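Local structure of lysyl oxidase (Pichia pastoris, 1W7C) at residues Ala507-Met512 / Glu535-Glu540; Gln552-Ile557 / Ala571-Pro576. The protein probably oxidises primary amines, including peptidyl lysine side chains, to aldehydes, using copper and a topaquinone formed from one of its own tyrosines. All blocks are in the same frame, centred on the assembly; numbering follows the deposited sequence.

Interaction 1 of 2, residues Ala507-Met512 / Glu535-Glu540; sequences ASQYVM and EVFENE. Unlike the reference sequence in segment 507-512: Gln509 (reference Lys). Unlike the reference sequence in segment 535-540: Phe537 (reference Leu), Asn539 (reference Lys). With CA (calcium ion), chain E.
The base of a long beta hairpin in the enzyme domain, strands 504-518 and 526-536, brings Gln509 against Glu535 in an antiparallel hydrogen-bonded pair, with Ser508 and Val536 as the non-hydrogen-bonded pair beside it. Gln509 N gives to Glu535 O at 2.9 Å, and Glu535 N returns a bond to Gln509 O at 2.8 Å, both close to straight. Two residues on, past Ser508 and Val536, Phe537 N gives to Ala507 O (2.9 Å), and a water that accepts from Ala507 N lies close to Phe537 O, so at this pair the second link runs through solvent. Side chains add a second layer. Gln509 places CG between its backbone N and carbonyl carbon (chi1 60°) and then runs extended, which carries its amide beside the Glu535 carboxylate. NE2 of Gln509 meets OE1 of Glu535 at 3.0 Å, a weak, bent bond between planes 60° apart, while Val511 CG2 packs against the same carboxylate. Phe537 crosses the Gln509 side chain at about a right angle, its CZ 3.6 Å from Gln509 CD, ring and amide planes 43° apart, and CD1 of Phe537 lies 4.1 Å from Ala507 CB. Beyond the pairing, both carboxylate oxygens of Glu540 bind a calcium ion with Asp635, Glu637, the Phe633 carbonyl and two waters. Straight backbone bonds thus carry the pairing, the bent amide-carboxylate bond probably adds little, and the short link to Glu540 ties the hairpin base to a metal site.

Interaction 2 of 2, residues Gln552-Ile557 / Ala571-Pro576; sequences QGILLI and AYNIMP
With CG of Asn573 trans to its backbone N (chi1 168°), the amide swings across to strand 553-559, where ND2 donates to Leu555 O at 3.0 Å; Leu556, its CG anti to the carbonyl carbon (chi1 -56°), lays its CD2 3.7 Å from Asn573 CB. Leu555 O is gripped twice, since Ile574 N reaches it (3.1 Å) from the opposite face of the carbonyl plane. A water completes the join: it accepts from Leu555 N and Asn573 ND2 and donates to Ile574 O, bridging the strands as they diverge. Replacing Asn573 with leucine would probably leave Leu555 O with Ile574 N as its one donor across this pair and deprive the water of a donor. Farther along, Ile557 and Tyr572 form an antiparallel hydrogen-bonded pair, with Ile557 N to Tyr572 O at 2.9 Å and Tyr572 N to Ile557 O at 3.0 Å. On the side of Leu555 and Ile557, Ile574 CD1 packs 4.1 Å from Ile557 CG1. Strand 553-559 is bordered by strand 504-518, and strand 569-576 by strand 670-678; Leu498 of strand 488-498 packs against Ile557, Tyr572 and Ile574, while Leu655 of the second subunit touches Ile554.

Interaction 1 and interaction 2 lie about 10 Å apart, centre to centre, in the enzyme domain, and follow in series along the chain: the hairpin of interaction 1 closes before the strands of interaction 2 begin to pair. Strands 504-518 and 553-559 are antiparallel neighbours, probably bonded from Leu556 N to Ser508 O (2.8 Å) and from Tyr510 N to Ile554 O. Phe537 also packs on Leu555, joining the two side-chain layers. The strand order is 526-536, 504-518, 553-559, 569-576. Tyr510 and Met512, and Gln552, Ile554 and Met575, pack on the second subunit, bringing both contacts to the dimer interface, while the chain running on from interaction 1 reaches the calcium ion held by Glu540.

Interaction 1 of 2, residues Ala507-Met512 / Glu535-Glu540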
loop_
_atom_site.group_PDB
_atom_site.type_symbol
_atom_site.label_atom_id
_atom_site.label_comp_id
_atom_site.label_asym_id
_atom_site.label_seq_id
_atom_site.Cartn_x
_atom_site.Cartn_y
_atom_site.Cartn_z
ATOM N N ALA A 507 -22.098 7.009 11.019
ATOM C CA ALA A 507 -20.822 7.231 10.379
ATOM C C ALA A 507 -20.235 8.505 10.956
ATOM O O ALA A 507 -20.913 9.503 11.097
ATOM C CB ALA A 507 -20.996 7.384 8.881
ATOM N N SER A 508 -18.949 8.452 11.292
ATOM C CA SER A 508 -18.285 9.580 11.916
ATOM C C SER A 508 -16.900 9.747 11.384
ATOM O O SER A 508 -16.348 8.872 10.727
ATOM C CB SER A 508 -18.206 9.393 13.424
ATOM O OG SER A 508 -17.297 8.338 13.749
ATOM N N GLN A 509 -16.334 10.915 11.612
ATOM C CA GLN A 509 -14.927 11.133 11.333
ATOM C C GLN A 509 -14.272 11.803 12.531
ATOM O O GLN A 509 -14.865 12.698 13.148
ATOM C CB GLN A 509 -14.765 12.028 10.101
ATOM C CG GLN A 509 -15.352 13.364 10.191
ATOM C CD GLN A 509 -15.173 14.153 8.940
ATOM O OE1 GLN A 509 -14.416 13.756 8.029
ATOM N NE2 GLN A 509 -15.881 15.291 8.865
ATOM N N TYR A 510 -13.072 11.355 12.855
ATOM C CA TYR A 510 -12.199 12.110 13.749
ATOM C C TYR A 510 -11.328 13.020 12.895
ATOM O O TYR A 510 -10.448 12.522 12.176
ATOM C CB TYR A 510 -11.338 11.185 14.609
ATOM C CG TYR A 510 -12.103 10.565 15.767
ATOM C CD1 TYR A 510 -12.832 9.414 15.612
ATOM C CD2 TYR A 510 -12.148 11.182 16.998
ATOM C CE1 TYR A 510 -13.539 8.864 16.655
ATOM C CE2 TYR A 510 -12.874 10.646 18.039
ATOM C CZ TYR A 510 -13.565 9.481 17.865
ATOM O OH TYR A 510 -14.296 8.929 18.902
ATOM N N VAL A 511 -11.600 14.315 12.943
ATOM C CA VAL A 511 -10.893 15.323 12.177
ATOM C C VAL A 511 -9.678 15.733 12.999
ATOM O O VAL A 511 -9.781 15.961 14.205
ATOM C CB VAL A 511 -11.809 16.560 11.897
ATOM C CG1 VAL A 511 -11.079 17.697 11.207
ATOM C CG2 VAL A 511 -13.031 16.113 11.130
ATOM N N MET A 512 -8.534 15.869 12.332
ATOM C CA MET A 512 -7.274 16.240 12.970
ATOM C C MET A 512 -6.862 17.595 12.492
ATOM O O MET A 512 -6.838 17.844 11.305
ATOM C CB MET A 512 -6.208 15.221 12.575
ATOM C CG MET A 512 -6.505 13.787 12.978
ATOM S SD MET A 512 -5.384 12.649 12.182
ATOM C CE MET A 512 -5.973 11.124 12.892
ATOM N N GLU A 535 -16.828 14.198 14.451
ATOM C CA GLU A 535 -17.954 14.796 13.749
ATOM C C GLU A 535 -18.809 13.696 13.166
ATOM O O GLU A 535 -18.303 12.803 12.556
ATOM C CB GLU A 535 -17.469 15.725 12.622
ATOM C CG GLU A 535 -16.554 16.837 13.080
ATOM C CD GLU A 535 -16.169 17.840 11.993
ATOM O OE1 GLU A 535 -16.315 17.532 10.790
ATOM O OE2 GLU A 535 -15.684 18.922 12.358
ATOM N N VAL A 536 -20.112 13.779 13.371
ATOM C CA VAL A 536 -21.057 12.784 12.857
ATOM C C VAL A 536 -21.528 13.190 11.473
ATOM O O VAL A 536 -21.877 14.323 11.259
ATOM C CB VAL A 536 -22.258 12.669 13.775
ATOM C CG1 VAL A 536 -23.290 11.666 13.224
ATOM C CG2 VAL A 536 -21.812 12.273 15.156
ATOM N N PHE A 537 -21.501 12.244 10.534
ATOM C CA PHE A 537 -22.104 12.424 9.205
ATOM C C PHE A 537 -23.615 12.194 9.376
ATOM O O PHE A 537 -24.089 11.057 9.354
ATOM C CB PHE A 537 -21.506 11.437 8.195
ATOM C CG PHE A 537 -20.098 11.737 7.795
ATOM C CD1 PHE A 537 -19.083 10.921 8.190
ATOM C CD2 PHE A 537 -19.799 12.761 6.927
ATOM C CE1 PHE A 537 -17.789 11.162 7.831
ATOM C CE2 PHE A 537 -18.485 12.972 6.521
ATOM C CZ PHE A 537 -17.491 12.196 6.996
ATOM N N GLU A 538 -24.358 13.274 9.614
ATOM C CA GLU A 538 -25.764 13.162 10.002
ATOM C C GLU A 538 -26.692 12.774 8.857
ATOM O O GLU A 538 -27.738 12.202 9.109
ATOM C CB GLU A 538 -26.240 14.474 10.656
ATOM C CG GLU A 538 -25.515 14.770 11.952
ATOM C CD GLU A 538 -26.084 15.950 12.722
ATOM O OE1 GLU A 538 -27.020 16.616 12.236
ATOM O OE2 GLU A 538 -25.589 16.199 13.829
ATOM N N ASN A 539 -26.312 13.126 7.625
ATOM C CA ASN A 539 -27.180 13.028 6.454
ATOM C C ASN A 539 -26.370 12.563 5.277
ATOM O O ASN A 539 -25.170 12.800 5.231
ATOM C CB ASN A 539 -27.833 14.380 6.069
ATOM C CG ASN A 539 -28.802 14.862 7.068
ATOM O OD1 ASN A 539 -28.406 15.387 8.103
ATOM N ND2 ASN A 539 -30.104 14.696 6.785
ATOM N N GLU A 540 -27.024 11.942 4.311
ATOM C CA GLU A 540 -26.388 11.633 3.046
ATOM C C GLU A 540 -25.917 12.963 2.419
ATOM O O GLU A 540 -26.666 13.933 2.342
ATOM C CB GLU A 540 -27.387 10.947 2.113
ATOM C CG GLU A 540 -27.838 9.605 2.595
ATOM C CD GLU A 540 -28.965 8.996 1.771
ATOM O OE1 GLU A 540 -29.776 9.776 1.203
ATOM O OE2 GLU A 540 -29.021 7.736 1.711
HETATM CA CA CA E . -30.967 7.836 0.220
HETATM O O HOH W 1 -24.268 8.873 11.031
HETATM O O HOH W 2 -30.605 5.463 0.304
HETATM O O HOH W 3 -32.580 7.013 -1.382
#

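Interaction 2 of 2, residues Gln552-Ile557 / Ala571-Pro576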
loop_
_atom_site.group_PDB
_atom_site.type_symbol
_atom_site.label_atom_id
_atom_site.label_comp_id
_atom_site.label_asym_id
_atom_site.label_seq_id
_atom_site.Cartn_x
_atom_site.Cartn_y
_atom_site.Cartn_z
ATOM N N GLN A 552 -5.544 13.855 7.306
ATOM C CA GLN A 552 -5.920 14.408 8.615
ATOM C C GLN A 552 -7.349 14.064 9.016
ATOM O O GLN A 552 -8.143 14.932 9.431
ATOM C CB GLN A 552 -5.672 15.910 8.656
ATOM C CG GLN A 552 -4.161 16.183 8.770
ATOM C CD GLN A 552 -3.760 17.637 8.909
ATOM O OE1 GLN A 552 -2.661 17.980 8.455
ATOM N NE2 GLN A 552 -4.582 18.479 9.583
ATOM N N GLY A 553 -7.675 12.783 8.981
ATOM C CA GLY A 553 -8.957 12.334 9.482
ATOM C C GLY A 553 -9.012 10.816 9.462
ATOM O O GLY A 553 -8.256 10.166 8.724
ATOM N N ILE A 554 -9.891 10.281 10.297
ATOM C CA ILE A 554 -10.201 8.833 10.387
ATOM C C ILE A 554 -11.699 8.672 10.219
ATOM O O ILE A 554 -12.467 9.291 10.950
ATOM C CB ILE A 554 -9.756 8.257 11.778
ATOM C CG1 ILE A 554 -8.220 8.285 11.887
ATOM C CG2 ILE A 554 -10.344 6.862 12.046
ATOM C CD1 ILE A 554 -7.692 7.978 13.297
ATOM N N LEU A 555 -12.098 7.838 9.262
ATOM C CA LEU A 555 -13.520 7.584 8.943
ATOM C C LEU A 555 -13.970 6.275 9.592
ATOM O O LEU A 555 -13.374 5.215 9.393
ATOM C CB LEU A 555 -13.745 7.466 7.442
ATOM C CG LEU A 555 -15.176 7.162 6.981
ATOM C CD1 LEU A 555 -16.105 8.248 7.316
ATOM C CD2 LEU A 555 -15.191 6.887 5.478
ATOM N N LEU A 556 -15.067 6.359 10.337
ATOM C CA LEU A 556 -15.615 5.245 11.073
ATOM C C LEU A 556 -17.052 4.936 10.690
ATOM O O LEU A 556 -17.859 5.852 10.496
ATOM C CB LEU A 556 -15.580 5.494 12.594
ATOM C CG LEU A 556 -14.256 5.822 13.263
ATOM C CD1 LEU A 556 -14.456 6.101 14.733
ATOM C CD2 LEU A 556 -13.216 4.735 13.005
ATOM N N ILE A 557 -17.382 3.645 10.703
ATOM C CA ILE A 557 -18.731 3.187 10.873
ATOM C C ILE A 557 -18.852 2.645 12.292
ATOM O O ILE A 557 -18.184 1.691 12.660
ATOM C CB ILE A 557 -19.124 2.138 9.842
ATOM C CG1 ILE A 557 -18.899 2.648 8.401
ATOM C CG2 ILE A 557 -20.570 1.669 10.073
ATOM C CD1 ILE A 557 -19.642 3.869 7.986
ATOM N N ALA A 571 -16.572 0.216 16.548
ATOM C CA ALA A 571 -16.451 0.787 15.202
ATOM C C ALA A 571 -15.503 -0.006 14.330
ATOM O O ALA A 571 -14.681 -0.776 14.807
ATOM C CB ALA A 571 -16.003 2.242 15.288
ATOM N N TYR A 572 -15.650 0.200 13.026
ATOM C CA TYR A 572 -14.666 -0.196 12.031
ATOM C C TYR A 572 -14.231 1.053 11.294
ATOM O O TYR A 572 -15.043 1.925 10.959
ATOM C CB TYR A 572 -15.198 -1.276 11.049
ATOM C CG TYR A 572 -14.766 -2.681 11.395
ATOM C CD1 TYR A 572 -15.294 -3.353 12.493
ATOM C CD2 TYR A 572 -13.803 -3.341 10.642
ATOM C CE1 TYR A 572 -14.853 -4.610 12.828
ATOM C CE2 TYR A 572 -13.374 -4.624 10.960
ATOM C CZ TYR A 572 -13.889 -5.273 12.067
ATOM O OH TYR A 572 -13.497 -6.528 12.432
ATOM N N ASN A 573 -12.921 1.124 11.070
ATOM C CA ASN A 573 -12.307 2.221 10.313
ATOM C C ASN A 573 -12.138 1.775 8.877
ATOM O O ASN A 573 -11.546 0.732 8.633
ATOM C CB ASN A 573 -10.968 2.556 11.008
ATOM C CG ASN A 573 -10.028 3.464 10.239
ATOM O OD1 ASN A 573 -8.802 3.310 10.411
ATOM N ND2 ASN A 573 -10.526 4.417 9.506
ATOM N N ILE A 574 -12.672 2.600 7.973
ATOM C CA ILE A 574 -12.433 2.444 6.528
ATOM C C ILE A 574 -11.184 3.262 6.217
ATOM O O ILE A 574 -11.233 4.501 6.236
ATOM C CB ILE A 574 -13.614 2.936 5.687
ATOM C CG1 ILE A 574 -14.927 2.273 6.129
ATOM C CG2 ILE A 574 -13.323 2.671 4.216
ATOM C CD1 ILE A 574 -16.154 2.791 5.386
ATOM N N MET A 575 -10.073 2.556 5.972
ATOM C CA MET A 575 -8.730 3.168 5.886
ATOM C C MET A 575 -8.292 3.073 4.416
ATOM O O MET A 575 -8.135 1.980 3.897
ATOM C CB MET A 575 -7.791 2.333 6.791
ATOM C CG MET A 575 -6.370 2.809 6.732
ATOM S SD MET A 575 -5.240 1.787 7.707
ATOM C CE MET A 575 -6.293 1.203 8.864
ATOM N N PRO A 576 -8.063 4.194 3.745
ATOM C CA PRO A 576 -7.560 4.114 2.369
ATOM C C PRO A 576 -6.126 3.621 2.311
ATOM O O PRO A 576 -5.340 3.913 3.186
ATOM C CB PRO A 576 -7.649 5.542 1.869
ATOM C CG PRO A 576 -7.523 6.383 3.138
ATOM C CD PRO A 576 -8.230 5.590 4.221
HETATM O O HOH W 4 -10.091 6.625 7.502
#